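Local coordinates for protein proteasome accessory factor B/C (PafBC) (Paenarthrobacter aurescens, PDB 6SJ9) that probably regulates transcription in the bacterial DNA damage response, joining winged helix-turn-helix, WYL and ferredoxin-like WCX domains in one chain, at residues S273-I278 with L659-S664. Residues are numbered along the deposited sequence; the frame is centred on the assembly and turned at random.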
loop_
_atom_site.group_PDB
_atom_site.type_symbol
_atom_site.label_atom_id
_atom_site.label_comp_id
_atom_site.label_asym_id
_atom_site.label_seq_id
_atom_site.Cartn_x
_atom_site.Cartn_y
_atom_site.Cartn_z
ATOM N N SER A 273 -1.818 -30.694 18.160
ATOM C CA SER A 273 -0.551 -30.936 17.491
ATOM C C SER A 273 -0.369 -29.922 16.363
ATOM O O SER A 273 -1.334 -29.446 15.760
ATOM C CB SER A 273 -0.506 -32.369 16.944
ATOM O OG SER A 273 -0.483 -33.314 17.993
ATOM N N GLY A 274 0.886 -29.572 16.095
ATOM C CA GLY A 274 1.192 -28.667 15.004
ATOM C C GLY A 274 0.672 -27.256 15.159
ATOM O O GLY A 274 0.523 -26.551 14.155
ATOM N N ARG A 275 0.406 -26.807 16.390
ATOM C CA ARG A 275 -0.047 -25.442 16.625
ATOM C C ARG A 275 0.748 -24.850 17.784
ATOM O O ARG A 275 1.126 -25.546 18.725
ATOM C CB ARG A 275 -1.575 -25.361 16.942
ATOM C CG ARG A 275 -2.513 -25.832 15.818
ATOM C CD ARG A 275 -3.968 -25.446 16.084
ATOM N NE ARG A 275 -4.396 -24.374 15.184
ATOM C CZ ARG A 275 -5.571 -23.738 15.233
ATOM N NH1 ARG A 275 -6.481 -24.032 16.160
ATOM N NH2 ARG A 275 -5.839 -22.783 14.333
ATOM N N ASP A 276 0.930 -23.540 17.727
ATOM C CA ASP A 276 1.635 -22.739 18.710
ATOM C C ASP A 276 0.657 -21.890 19.503
ATOM O O ASP A 276 -0.436 -21.558 19.035
ATOM C CB ASP A 276 2.633 -21.802 18.020
ATOM C CG ASP A 276 3.797 -22.537 17.396
ATOM O OD1 ASP A 276 4.213 -23.573 17.954
ATOM O OD2 ASP A 276 4.292 -22.059 16.348
ATOM N N ARG A 277 1.081 -21.485 20.692
ATOM C CA ARG A 277 0.322 -20.530 21.481
ATOM C C ARG A 277 1.186 -19.284 21.616
ATOM O O ARG A 277 2.252 -19.334 22.232
ATOM C CB ARG A 277 -0.045 -21.137 22.839
ATOM C CG ARG A 277 -0.835 -20.256 23.776
ATOM C CD ARG A 277 -0.960 -20.941 25.126
ATOM N NE ARG A 277 -1.850 -20.247 26.060
ATOM C CZ ARG A 277 -1.460 -19.438 27.041
ATOM N NH1 ARG A 277 -2.371 -18.880 27.833
ATOM N NH2 ARG A 277 -0.172 -19.178 27.229
ATOM N N ILE A 278 0.719 -18.161 21.065
ATOM C CA ILE A 278 1.463 -16.910 21.140
ATOM C C ILE A 278 0.614 -15.862 21.834
ATOM O O ILE A 278 -0.615 -15.946 21.883
ATOM C CB ILE A 278 1.903 -16.380 19.758
ATOM C CG1 ILE A 278 0.678 -16.031 18.900
ATOM C CG2 ILE A 278 2.811 -17.340 19.084
ATOM C CD1 ILE A 278 1.019 -15.268 17.621
ATOM N N LEU A 659 -15.064 -21.323 11.762
ATOM C CA LEU A 659 -16.103 -21.215 12.780
ATOM C C LEU A 659 -16.121 -22.429 13.702
ATOM O O LEU A 659 -16.333 -22.294 14.915
ATOM C CB LEU A 659 -17.465 -21.042 12.124
ATOM C CG LEU A 659 -17.826 -19.634 11.680
ATOM C CD1 LEU A 659 -19.052 -19.688 10.781
ATOM C CD2 LEU A 659 -18.113 -18.790 12.900
ATOM N N VAL A 660 -15.910 -23.625 13.152
ATOM C CA VAL A 660 -15.976 -24.830 13.966
ATOM C C VAL A 660 -14.935 -24.851 15.067
ATOM O O VAL A 660 -15.028 -25.688 15.955
ATOM C CB VAL A 660 -15.823 -26.104 13.106
ATOM C CG1 VAL A 660 -16.895 -26.162 12.021
ATOM C CG2 VAL A 660 -14.430 -26.183 12.508
ATOM N N GLN A 661 -13.924 -23.981 15.013
ATOM C CA GLN A 661 -12.978 -23.887 16.121
ATOM C C GLN A 661 -13.649 -23.369 17.379
ATOM O O GLN A 661 -13.155 -23.620 18.478
ATOM C CB GLN A 661 -11.810 -22.959 15.780
ATOM C CG GLN A 661 -10.954 -23.383 14.615
ATOM C CD GLN A 661 -9.888 -22.335 14.284
ATOM O OE1 GLN A 661 -8.681 -22.575 14.464
ATOM N NE2 GLN A 661 -10.334 -21.157 13.822
ATOM N N TYR A 662 -14.717 -22.579 17.249
ATOM C CA TYR A 662 -15.256 -21.911 18.425
ATOM C C TYR A 662 -16.476 -22.608 19.023
ATOM O O TYR A 662 -16.717 -22.474 20.231
ATOM C CB TYR A 662 -15.616 -20.466 18.070
ATOM C CG TYR A 662 -14.399 -19.616 17.735
ATOM C CD1 TYR A 662 -13.790 -19.696 16.489
ATOM C CD2 TYR A 662 -13.850 -18.764 18.681
ATOM C CE1 TYR A 662 -12.672 -18.936 16.202
ATOM C CE2 TYR A 662 -12.744 -18.003 18.398
ATOM C CZ TYR A 662 -12.165 -18.085 17.165
ATOM O OH TYR A 662 -11.069 -17.312 16.911
ATOM N N ASP A 663 -17.250 -23.357 18.229
ATOM C CA ASP A 663 -18.469 -23.987 18.745
ATOM C C ASP A 663 -18.063 -25.183 19.603
ATOM O O ASP A 663 -18.172 -26.347 19.209
ATOM C CB ASP A 663 -19.450 -24.397 17.646
ATOM C CG ASP A 663 -18.834 -25.299 16.594
ATOM O OD1 ASP A 663 -17.635 -25.623 16.698
ATOM O OD2 ASP A 663 -19.577 -25.746 15.691
ATOM N N SER A 664 -17.613 -24.901 20.815
ATOM C CA SER A 664 -17.357 -25.990 21.745
ATOM C C SER A 664 -17.571 -25.511 23.170
ATOM O O SER A 664 -17.761 -26.313 24.087
ATOM C CB SER A 664 -15.938 -26.556 21.554
ATOM O OG SER A 664 -14.945 -25.543 21.581
ATOM O OXT SER A 664 -17.602 -24.310 23.418
#
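Arg275 and Gln661 meet through their side-chain ends alone: their CA atoms, the nearest pair between 273-278 and 659-664, lie 13.0 Å apart. From CB, the arginine chain sets out toward the C-terminal tail, with CG anti to the carbonyl carbon (chi1 -63°), and the side chain touches Val250 of the adjoining strand. A bend at chi3 follows, and NE forms a salt bridge with Asp252, the stronger polar partner of this arginine. Beyond CZ, both terminal nitrogens converge on one acceptor. Arg275 NH2 donates to Gln661 OE1 at 2.9 Å, nearly in line with the amide C=O (167° at the oxygen), while Arg275 NH1 adds a weak bond to Gln661 OE1 at 3.1 Å. OE1 lies at the guanidinium edge, slightly tilted out of its plane, and the two flat groups are turned 38° apart. Gln661 NE2 is hydrogen-bonded to Val299 O and Ala658 O, two bonds that would hold the amide in the orientation that turns OE1 to the arginine. Cutting this side chain back to an alanine here would probably take both donors from Gln661 OE1 and remove a positive partner of Asp252. The contact thus ties strand 275-282, within the four-stranded antiparallel sheet of the first WCX domain, to the tail that follows helix 645-659; on the tail side, beyond strand 245-252, Gln661 and Tyr662 touch Lys300 of the outermost strand 299-303, and Leu659 packs against helix 305-323.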